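Local coordinates for cell division control protein 45 cdc45 putative (Entamoeba histolytica, PDB 6CC2) that probably serves as the Cdc45 subunit of the CMG replicative helicase, which unwinds DNA together with Mcm2-7 and GINS, at residues 16-21 with 76-81; 426-431 with 456-461; 465-470 with 495-500. All blocks are in the same frame, centred on the assembly; numbering follows the deposited sequence.

Contact 1 (16-21 with 76-81); sequences RNRGKD and DVHTVF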
loop_
_atom_site.group_PDB
_atom_site.type_symbol
_atom_site.label_atom_id
_atom_site.label_comp_id
_atom_site.label_asym_id
_atom_site.label_seq_id
_atom_site.Cartn_x
_atom_site.Cartn_y
_atom_site.Cartn_z
ATOM N N ARG A 16 18.127 14.018 -21.084
ATOM C CA ARG A 16 18.179 15.372 -21.626
ATOM C C ARG A 16 18.477 15.372 -23.122
ATOM O O ARG A 16 17.819 16.077 -23.892
ATOM C CB ARG A 16 19.225 16.196 -20.877
ATOM C CG ARG A 16 18.775 16.721 -19.525
ATOM C CD ARG A 16 19.826 17.661 -18.919
ATOM N NE ARG A 16 20.912 16.926 -18.272
ATOM C CZ ARG A 16 21.182 16.958 -16.964
ATOM N NH1 ARG A 16 20.461 17.706 -16.136
ATOM N NH2 ARG A 16 22.189 16.241 -16.483
ATOM N N ASN A 17 19.482 14.604 -23.550
ATOM C CA ASN A 17 19.849 14.588 -24.961
ATOM C C ASN A 17 18.712 14.061 -25.826
ATOM O O ASN A 17 18.434 14.610 -26.903
ATOM C CB ASN A 17 21.104 13.750 -25.169
ATOM C CG ASN A 17 22.349 14.464 -24.704
ATOM O OD1 ASN A 17 22.328 15.671 -24.475
ATOM N ND2 ASN A 17 23.444 13.726 -24.564
ATOM N N ARG A 18 18.056 12.987 -25.388
ATOM C CA ARG A 18 16.948 12.444 -26.166
ATOM C C ARG A 18 15.725 13.339 -26.078
ATOM O O ARG A 18 14.918 13.376 -27.012
ATOM C CB ARG A 18 16.642 11.022 -25.711
ATOM C CG ARG A 18 17.819 10.068 -25.925
ATOM C CD ARG A 18 17.425 8.602 -25.670
ATOM N NE ARG A 18 17.023 8.314 -24.297
ATOM C CZ ARG A 18 17.858 7.991 -23.309
ATOM N NH1 ARG A 18 17.361 7.726 -22.102
ATOM N NH2 ARG A 18 19.175 7.949 -23.512
ATOM N N GLY A 19 15.589 14.098 -24.986
ATOM C CA GLY A 19 14.461 15.002 -24.852
ATOM C C GLY A 19 14.519 16.195 -25.781
ATOM O O GLY A 19 13.479 16.793 -26.070
ATOM N N LYS A 20 15.710 16.552 -26.265
ATOM C CA LYS A 20 15.817 17.643 -27.225
ATOM C C LYS A 20 15.225 17.261 -28.576
ATOM O O LYS A 20 14.772 18.135 -29.321
ATOM C CB LYS A 20 17.280 18.051 -27.400
ATOM C CG LYS A 20 17.902 18.695 -26.176
ATOM C CD LYS A 20 19.430 18.617 -26.219
ATOM C CE LYS A 20 19.984 19.026 -27.568
ATOM N NZ LYS A 20 21.470 19.168 -27.546
ATOM N N ASP A 21 15.215 15.969 -28.904
ATOM C CA ASP A 21 14.758 15.488 -30.199
ATOM C C ASP A 21 13.253 15.233 -30.236
ATOM O O ASP A 21 12.787 14.460 -31.080
ATOM C CB ASP A 21 15.518 14.212 -30.576
ATOM C CG ASP A 21 15.603 14.000 -32.077
ATOM O OD1 ASP A 21 16.283 14.804 -32.755
ATOM O OD2 ASP A 21 14.999 13.027 -32.579
ATOM N N ASP A 76 6.680 8.925 -29.928
ATOM C CA ASP A 76 7.976 9.525 -29.666
ATOM C C ASP A 76 8.588 9.053 -28.351
ATOM O O ASP A 76 9.495 9.708 -27.827
ATOM C CB ASP A 76 7.850 11.051 -29.662
ATOM C CG ASP A 76 7.282 11.593 -30.961
ATOM O OD1 ASP A 76 7.726 11.145 -32.041
ATOM O OD2 ASP A 76 6.389 12.466 -30.902
ATOM N N VAL A 77 8.125 7.929 -27.804
ATOM C CA VAL A 77 8.652 7.464 -26.530
ATOM C C VAL A 77 10.048 6.895 -26.744
ATOM O O VAL A 77 10.239 5.956 -27.520
ATOM C CB VAL A 77 7.712 6.431 -25.889
ATOM C CG1 VAL A 77 8.298 5.917 -24.582
ATOM C CG2 VAL A 77 6.362 7.063 -25.647
ATOM N N HIS A 78 11.036 7.477 -26.055
ATOM C CA HIS A 78 12.421 7.042 -26.143
ATOM C C HIS A 78 12.899 6.296 -24.908
ATOM O O HIS A 78 13.883 5.557 -24.994
ATOM C CB HIS A 78 13.350 8.251 -26.370
ATOM C CG HIS A 78 13.376 9.241 -25.237
ATOM N ND1 HIS A 78 14.252 9.147 -24.178
ATOM C CD2 HIS A 78 12.642 10.358 -25.008
ATOM C CE1 HIS A 78 14.063 10.156 -23.350
ATOM N NE2 HIS A 78 13.092 10.909 -23.831
ATOM N N THR A 79 12.221 6.456 -23.774
ATOM C CA THR A 79 12.639 5.865 -22.526
ATOM C C THR A 79 11.384 5.426 -21.782
ATOM O O THR A 79 10.369 6.131 -21.814
ATOM C CB THR A 79 13.409 6.860 -21.654
ATOM O OG1 THR A 79 14.561 7.331 -22.339
ATOM C CG2 THR A 79 13.858 6.218 -20.365
ATOM N N VAL A 80 11.459 4.281 -21.111
ATOM C CA VAL A 80 10.392 3.844 -20.213
ATOM C C VAL A 80 10.991 3.579 -18.840
ATOM O O VAL A 80 12.111 3.066 -18.720
ATOM C CB VAL A 80 9.656 2.589 -20.734
ATOM C CG1 VAL A 80 9.043 2.888 -22.073
ATOM C CG2 VAL A 80 10.596 1.392 -20.797
ATOM N N PHE A 81 10.237 3.951 -17.810
ATOM C CA PHE A 81 10.509 3.584 -16.429
ATOM C C PHE A 81 9.383 2.675 -15.958
ATOM O O PHE A 81 8.212 2.994 -16.166
ATOM C CB PHE A 81 10.555 4.818 -15.525
ATOM C CG PHE A 81 11.783 5.623 -15.670
ATOM C CD1 PHE A 81 11.906 6.552 -16.697
ATOM C CD2 PHE A 81 12.839 5.476 -14.771
ATOM C CE1 PHE A 81 13.048 7.323 -16.813
ATOM C CE2 PHE A 81 13.983 6.248 -14.903
ATOM C CZ PHE A 81 14.086 7.155 -15.927
#

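Contact 2 (426-431 with 456-461); sequences KYRFCS and EASSRR. With EDO (1,2-ethanediol), chain C.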
loop_
_atom_site.group_PDB
_atom_site.type_symbol
_atom_site.label_atom_id
_atom_site.label_comp_id
_atom_site.label_asym_id
_atom_site.label_seq_id
_atom_site.Cartn_x
_atom_site.Cartn_y
_atom_site.Cartn_z
ATOM N N LYS A 426 -2.346 -23.712 3.006
ATOM C CA LYS A 426 -2.104 -23.111 1.697
ATOM C C LYS A 426 -2.886 -21.829 1.506
ATOM O O LYS A 426 -2.402 -20.891 0.866
ATOM C CB LYS A 426 -2.480 -24.102 0.594
ATOM C CG LYS A 426 -1.767 -25.447 0.676
ATOM C CD LYS A 426 -0.478 -25.437 -0.115
ATOM C CE LYS A 426 0.163 -26.818 -0.137
ATOM N NZ LYS A 426 1.323 -26.862 -1.068
ATOM N N TYR A 427 -4.097 -21.768 2.045
ATOM C CA TYR A 427 -4.945 -20.606 1.934
ATOM C C TYR A 427 -6.047 -20.745 2.964
ATOM O O TYR A 427 -6.363 -21.844 3.416
ATOM C CB TYR A 427 -5.560 -20.452 0.527
ATOM C CG TYR A 427 -6.309 -21.672 0.058
ATOM C CD1 TYR A 427 -5.658 -22.707 -0.604
ATOM C CD2 TYR A 427 -7.676 -21.804 0.283
ATOM C CE1 TYR A 427 -6.332 -23.839 -1.012
ATOM C CE2 TYR A 427 -8.352 -22.942 -0.116
ATOM C CZ TYR A 427 -7.674 -23.961 -0.761
ATOM O OH TYR A 427 -8.337 -25.094 -1.186
ATOM N N ARG A 428 -6.616 -19.616 3.325
ATOM C CA ARG A 428 -7.868 -19.584 4.059
ATOM C C ARG A 428 -8.989 -19.380 3.049
ATOM O O ARG A 428 -8.807 -18.701 2.036
ATOM C CB ARG A 428 -7.917 -18.485 5.103
ATOM C CG ARG A 428 -6.956 -18.708 6.223
ATOM C CD ARG A 428 -7.199 -17.719 7.357
ATOM N NE ARG A 428 -6.351 -18.129 8.469
ATOM C CZ ARG A 428 -5.122 -17.683 8.697
ATOM N NH1 ARG A 428 -4.602 -16.724 7.949
ATOM N NH2 ARG A 428 -4.433 -18.175 9.712
ATOM N N PHE A 429 -10.119 -20.012 3.309
ATOM C CA PHE A 429 -11.278 -19.934 2.423
ATOM C C PHE A 429 -12.470 -19.557 3.284
ATOM O O PHE A 429 -12.694 -20.165 4.339
ATOM C CB PHE A 429 -11.565 -21.272 1.716
ATOM C CG PHE A 429 -12.628 -21.167 0.675
ATOM C CD1 PHE A 429 -13.973 -21.141 1.037
ATOM C CD2 PHE A 429 -12.301 -21.091 -0.653
ATOM C CE1 PHE A 429 -14.962 -21.025 0.049
ATOM C CE2 PHE A 429 -13.277 -20.958 -1.633
ATOM C CZ PHE A 429 -14.605 -20.912 -1.265
ATOM N N CYS A 430 -13.231 -18.563 2.826
ATOM C CA CYS A 430 -14.426 -18.139 3.532
ATOM C C CYS A 430 -15.525 -17.891 2.510
ATOM O O CYS A 430 -15.274 -17.285 1.475
ATOM C CB CYS A 430 -14.187 -16.873 4.320
ATOM S SG CYS A 430 -15.536 -16.552 5.463
ATOM N N SER A 431 -16.730 -18.352 2.805
ATOM C CA SER A 431 -17.867 -18.116 1.926
ATOM C C SER A 431 -18.979 -17.440 2.711
ATOM O O SER A 431 -19.213 -17.762 3.874
ATOM C CB SER A 431 -18.379 -19.415 1.267
ATOM O OG SER A 431 -18.916 -20.312 2.177
ATOM N N GLU A 456 -5.583 -10.195 6.573
ATOM C CA GLU A 456 -4.817 -9.691 7.701
ATOM C C GLU A 456 -5.443 -10.051 9.040
ATOM O O GLU A 456 -4.742 -10.495 9.942
ATOM C CB GLU A 456 -4.664 -8.168 7.589
ATOM C CG GLU A 456 -3.995 -7.573 8.794
ATOM C CD GLU A 456 -3.608 -6.112 8.615
ATOM O OE1 GLU A 456 -3.967 -5.509 7.543
ATOM O OE2 GLU A 456 -2.957 -5.559 9.534
ATOM N N ALA A 457 -6.747 -9.828 9.207
ATOM C CA ALA A 457 -7.385 -10.062 10.499
ATOM C C ALA A 457 -7.275 -11.515 10.935
ATOM O O ALA A 457 -6.986 -11.788 12.106
ATOM C CB ALA A 457 -8.862 -9.659 10.443
ATOM N N SER A 458 -7.527 -12.453 10.029
ATOM C CA SER A 458 -7.409 -13.868 10.385
ATOM C C SER A 458 -5.959 -14.241 10.662
ATOM O O SER A 458 -5.678 -14.977 11.612
ATOM C CB SER A 458 -7.991 -14.756 9.277
ATOM O OG SER A 458 -7.281 -14.617 8.043
ATOM N N SER A 459 -5.012 -13.709 9.870
ATOM C CA SER A 459 -3.604 -14.020 10.111
ATOM C C SER A 459 -3.139 -13.529 11.459
ATOM O O SER A 459 -2.378 -14.222 12.152
ATOM C CB SER A 459 -2.734 -13.404 9.011
ATOM O OG SER A 459 -2.985 -14.014 7.766
ATOM N N ARG A 460 -3.570 -12.325 11.857
ATOM C CA ARG A 460 -3.210 -11.842 13.194
ATOM C C ARG A 460 -3.889 -12.649 14.293
ATOM O O ARG A 460 -3.283 -12.916 15.344
ATOM C CB ARG A 460 -3.568 -10.354 13.299
ATOM C CG ARG A 460 -2.761 -9.471 12.365
ATOM C CD ARG A 460 -2.957 -7.966 12.684
ATOM N NE ARG A 460 -2.184 -7.109 11.778
ATOM C CZ ARG A 460 -0.934 -6.764 11.947
ATOM N NH1 ARG A 460 -0.265 -7.141 13.041
ATOM N NH2 ARG A 460 -0.343 -5.990 11.033
ATOM N N ARG A 461 -5.136 -13.041 14.084
ATOM C CA ARG A 461 -5.870 -13.768 15.124
ATOM C C ARG A 461 -5.214 -15.112 15.417
ATOM O O ARG A 461 -5.123 -15.531 16.576
ATOM C CB ARG A 461 -7.318 -13.956 14.690
ATOM C CG ARG A 461 -8.090 -14.932 15.578
ATOM C CD ARG A 461 -9.579 -14.739 15.385
ATOM N NE ARG A 461 -10.004 -13.465 15.930
ATOM C CZ ARG A 461 -11.268 -13.082 16.049
ATOM N NH1 ARG A 461 -12.240 -13.894 15.664
ATOM N NH2 ARG A 461 -11.555 -11.892 16.555
HETATM C C1 EDO C . -9.921 -19.504 8.979
HETATM O O1 EDO C . -10.067 -18.249 9.682
HETATM C C2 EDO C . -9.059 -20.477 9.787
HETATM O O2 EDO C . -7.762 -19.927 10.029
HETATM O O HOH W 1 -5.352 -15.220 5.607
#

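Contact 3 (465-470 with 495-500); sequences WLPFIL and NYFGAK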
loop_
_atom_site.group_PDB
_atom_site.type_symbol
_atom_site.label_atom_id
_atom_site.label_comp_id
_atom_site.label_asym_id
_atom_site.label_seq_id
_atom_site.Cartn_x
_atom_site.Cartn_y
_atom_site.Cartn_z
ATOM N N TRP A 465 0.194 -16.341 8.753
ATOM C CA TRP A 465 -0.139 -15.575 7.559
ATOM C C TRP A 465 -0.340 -16.498 6.366
ATOM O O TRP A 465 0.509 -17.346 6.076
ATOM C CB TRP A 465 0.958 -14.538 7.265
ATOM C CG TRP A 465 0.876 -13.442 8.247
ATOM C CD1 TRP A 465 1.351 -13.435 9.524
ATOM C CD2 TRP A 465 0.210 -12.185 8.057
ATOM N NE1 TRP A 465 1.022 -12.241 10.142
ATOM C CE2 TRP A 465 0.314 -11.468 9.263
ATOM C CE3 TRP A 465 -0.496 -11.627 6.995
ATOM C CZ2 TRP A 465 -0.214 -10.195 9.417
ATOM C CZ3 TRP A 465 -1.035 -10.360 7.156
ATOM C CH2 TRP A 465 -0.895 -9.671 8.365
ATOM N N LEU A 466 -1.476 -16.348 5.711
ATOM C CA LEU A 466 -1.861 -17.116 4.543
ATOM C C LEU A 466 -2.548 -16.204 3.547
ATOM O O LEU A 466 -3.154 -15.197 3.932
ATOM C CB LEU A 466 -2.822 -18.258 4.916
ATOM C CG LEU A 466 -2.199 -19.375 5.726
ATOM C CD1 LEU A 466 -3.301 -20.260 6.248
ATOM C CD2 LEU A 466 -1.202 -20.183 4.860
ATOM N N PRO A 467 -2.502 -16.551 2.263
ATOM C CA PRO A 467 -3.397 -15.909 1.301
ATOM C C PRO A 467 -4.831 -16.298 1.612
ATOM O O PRO A 467 -5.096 -17.252 2.354
ATOM C CB PRO A 467 -2.909 -16.442 -0.051
ATOM C CG PRO A 467 -2.272 -17.738 0.251
ATOM C CD PRO A 467 -1.721 -17.644 1.664
ATOM N N PHE A 468 -5.760 -15.492 1.111
ATOM C CA PHE A 468 -7.162 -15.582 1.498
ATOM C C PHE A 468 -8.047 -15.651 0.257
ATOM O O PHE A 468 -7.892 -14.841 -0.665
ATOM C CB PHE A 468 -7.565 -14.374 2.360
ATOM C CG PHE A 468 -8.799 -14.595 3.165
ATOM C CD1 PHE A 468 -10.059 -14.419 2.605
ATOM C CD2 PHE A 468 -8.716 -14.945 4.500
ATOM C CE1 PHE A 468 -11.191 -14.634 3.357
ATOM C CE2 PHE A 468 -9.840 -15.142 5.268
ATOM C CZ PHE A 468 -11.091 -15.012 4.692
ATOM N N ILE A 469 -8.972 -16.608 0.242
ATOM C CA ILE A 469 -9.937 -16.774 -0.844
ATOM C C ILE A 469 -11.324 -16.564 -0.257
ATOM O O ILE A 469 -11.718 -17.245 0.703
ATOM C CB ILE A 469 -9.822 -18.146 -1.526
ATOM C CG1 ILE A 469 -8.468 -18.259 -2.214
ATOM C CG2 ILE A 469 -10.965 -18.306 -2.554
ATOM C CD1 ILE A 469 -8.142 -19.610 -2.728
ATOM N N LEU A 470 -12.047 -15.588 -0.807
ATOM C CA LEU A 470 -13.342 -15.164 -0.297
ATOM C C LEU A 470 -14.382 -15.372 -1.385
ATOM O O LEU A 470 -14.178 -14.935 -2.521
ATOM C CB LEU A 470 -13.289 -13.681 0.099
ATOM C CG LEU A 470 -14.637 -13.065 0.487
ATOM C CD1 LEU A 470 -15.141 -13.609 1.759
ATOM C CD2 LEU A 470 -14.464 -11.535 0.567
ATOM N N ASN A 495 3.867 -16.753 -6.371
ATOM C CA ASN A 495 3.922 -17.520 -7.608
ATOM C C ASN A 495 2.988 -18.720 -7.534
ATOM O O ASN A 495 2.189 -18.964 -8.449
ATOM C CB ASN A 495 5.347 -18.008 -7.889
ATOM C CG ASN A 495 6.207 -16.962 -8.530
ATOM O OD1 ASN A 495 5.722 -15.915 -8.951
ATOM N ND2 ASN A 495 7.506 -17.248 -8.634
ATOM N N TYR A 496 3.105 -19.499 -6.461
ATOM C CA TYR A 496 2.332 -20.726 -6.338
ATOM C C TYR A 496 0.855 -20.421 -6.171
ATOM O O TYR A 496 0.008 -21.072 -6.796
ATOM C CB TYR A 496 2.861 -21.552 -5.158
ATOM C CG TYR A 496 2.231 -22.920 -5.020
ATOM C CD1 TYR A 496 2.732 -24.010 -5.708
ATOM C CD2 TYR A 496 1.133 -23.121 -4.178
ATOM C CE1 TYR A 496 2.155 -25.266 -5.584
ATOM C CE2 TYR A 496 0.550 -24.376 -4.051
ATOM C CZ TYR A 496 1.068 -25.440 -4.752
ATOM O OH TYR A 496 0.496 -26.687 -4.629
ATOM N N PHE A 497 0.518 -19.433 -5.328
ATOM C CA PHE A 497 -0.879 -19.100 -5.088
ATOM C C PHE A 497 -1.557 -18.648 -6.373
ATOM O O PHE A 497 -2.656 -19.110 -6.705
ATOM C CB PHE A 497 -0.983 -18.018 -4.007
ATOM C CG PHE A 497 -2.382 -17.541 -3.772
ATOM C CD1 PHE A 497 -3.265 -18.317 -3.058
ATOM C CD2 PHE A 497 -2.799 -16.307 -4.249
ATOM C CE1 PHE A 497 -4.575 -17.886 -2.837
ATOM C CE2 PHE A 497 -4.092 -15.865 -4.037
ATOM C CZ PHE A 497 -4.978 -16.659 -3.322
ATOM N N GLY A 498 -0.901 -17.768 -7.128
ATOM C CA GLY A 498 -1.472 -17.332 -8.383
ATOM C C GLY A 498 -1.579 -18.460 -9.384
ATOM O O GLY A 498 -2.589 -18.584 -10.096
ATOM N N ALA A 499 -0.531 -19.282 -9.485
ATOM C CA ALA A 499 -0.552 -20.364 -10.465
ATOM C C ALA A 499 -1.705 -21.316 -10.173
ATOM O O ALA A 499 -2.466 -21.697 -11.075
ATOM C CB ALA A 499 0.781 -21.113 -10.459
ATOM N N LYS A 500 -1.863 -21.700 -8.903
ATOM C CA LYS A 500 -2.866 -22.706 -8.580
ATOM C C LYS A 500 -4.275 -22.115 -8.577
ATOM O O LYS A 500 -5.232 -22.806 -8.952
ATOM C CB LYS A 500 -2.530 -23.361 -7.230
ATOM C CG LYS A 500 -1.186 -24.124 -7.238
ATOM C CD LYS A 500 -1.120 -25.130 -8.368
ATOM C CE LYS A 500 0.220 -25.869 -8.417
ATOM N NZ LYS A 500 0.287 -26.778 -9.591
#

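Contact 1 (16-21 with 76-81)
R18, on the last turn of helix 8-20, is the first residue of 16-21 to touch the strand, and it meets H78 and T79 at the start of strand 77-83 with three separate parts of its side chain. At the root of the chain, CB sits over one face of the imidazole, 3.6 Å from the ring centroid of H78, a CH-pi contact displaced toward the rim. Further out, R18 CD passes 3.5 Å from H78 ND1. The chain then bends at its third torsion (chi3 -64°), which turns the guanidinium to run along the strand from H78 toward T79 and points the edge carrying NE and NH1 at two acceptors. R18 NE donates to H78 ND1 at 2.9 Å, nearly within the guanidinium plane but tilted out of the imidazole plane. From the same edge, NH1 of R18 gives a 2.8 Å hydrogen bond to OG1 of T79, and the N-H points at the oxygen at 154°. A weak bond from R18 NE also reaches T79 OG1.

G19 follows, bringing its backbone N to 4.2 Å from H78 NE2, obliquely to the ring. H78 leaves the extended conformation (psi -20°), which probably lets T79 project to the same side. This is a worked case of how a helix end is held on a parallel alpha/beta sheet by one long polar side chain. F102 of the adjacent strand 102-106 adds a cation-pi contact to R18.

Because ND1 of H78 accepts a hydrogen bond from the arginine, it probably carries no proton itself. The imidazole is therefore probably neutral, with its proton on NE2, a state that the neighbouring positive charge would tend to stabilise.

Contact 2 (426-431 with 456-461)
R428 reaches from strand 427-432 to S458 and S459 on helix 444-462, and its single side chain carries the contact. The tight part lies where the aliphatic chain meets the guanidinium: CD of R428 is 3.2 Å from OG of S458. CB of S458 lies over one face of the guanidinium, and the chain from CG to NE is fully extended (chi3 172°), which spans the gap between strand and helix. Beyond S458, the NH1 of R428 makes a weak hydrogen bond to OG of S459, long at 3.2 Å and bent to 123°. Both serine hydroxyls are already committed to their own helix: OG of S458 donates to the carbonyl of L454, and OG of S459 to that of A455. Toward R428 they therefore have mainly lone pairs to present.

The looser part is filled by small molecules. A water accepts from R428 NH1 at 2.9 Å and donates to S458 OG at 3.2 Å, bridging the two. Near the guanidinium plane, R428 NE gives a nearly straight bond (166°) to O2 of a 1,2-ethanediol, 2.8 Å away. The diol probably came from the crystallisation liquor, so another molecule, perhaps water, may fill this place in the cell. The remaining nitrogen, NH2, is held by the carbonyl of K464, in the turn leaving the helix. Two residues along the strand, C430 forms a disulfide with C420 of the edge strand 419-423.

The example illustrates a buried arginine whose partners named here are all neutral: hydroxyl, carbonyl, water and diol oxygens. Its positive charge is thus probably spread over several neutral dipoles, with some of the solvation supplied by exchangeable molecules.

Contact 3 (465-470 with 495-500)
P467 and F497 carry most of this contact, a proline edge, led by CB, set over a phenyl face. CB of P467 stands 3.6 Å from the centroid of the F497 ring and only 17° off its normal, the geometry of a CH-pi interaction, though shifted somewhat toward the rim. The neighbouring CG of P467 slides over the border of the ring and comes to 3.5 Å from CD1 of F497. What delivers the ring is the first torsion of the phenylalanine: with CG anti to the backbone N (chi1 176°), it is carried off helix 494-508 toward 465-470, with one face under P467 and an edge at I469.

I469 completes the seat from a different direction. Its CG1 lies near the plane of the phenyl ring, at the edge, 4.0 Å from F497 CE1. The CB bond of I469 does not aim at the helix, but CG1 is anti to the carbonyl carbon (chi1 -65°), and this carries the CD1 end back toward the aromatic ring. Face and edge of one phenylalanine are therefore served by two residues of different shape, the rigid proline above and the flexible isoleucine branch beside it. Between them, the carbonyl O of F468 approaches CZ of F497 obliquely, at 4.3 Å.

The intervening side chain, F468, turns to the other side of the sheet, where it packs on L454 and A455 of helix 444-462. Strand 468-474 thus serves as a worked example of a central strand sandwiched between helices: P467, just before the strand, and I469 within it receive helix 494-508, and F468 receives the other. Such a mixed sheet with helices on both faces is the layered alpha/beta architecture of this C-terminal region, consistent with the DHHA1-like domain expected of a Cdc45 related to RecJ.

Overall arrangement
From the N terminus, contact 1 closes first, fastening helix 8-20 to strand 77-83 across 54 residues of the parallel sheet region, which is consistent with a DHH-type domain. Contacts 2 and 3 follow much later, each closing a loop of 24 residues; all three are in series, with none nested or crossing. The centre of contact 1 lies about 46 Å from that of contact 2, on opposite sides of the chain's centre. Contacts 2 and 3 instead touch, because strands 427-432 and 468-474 are parallel neighbours in the mixed sheet. Helix 444-462 connects them in a beta-alpha-beta crossover, and helix 494-508 then returns to cover the other face.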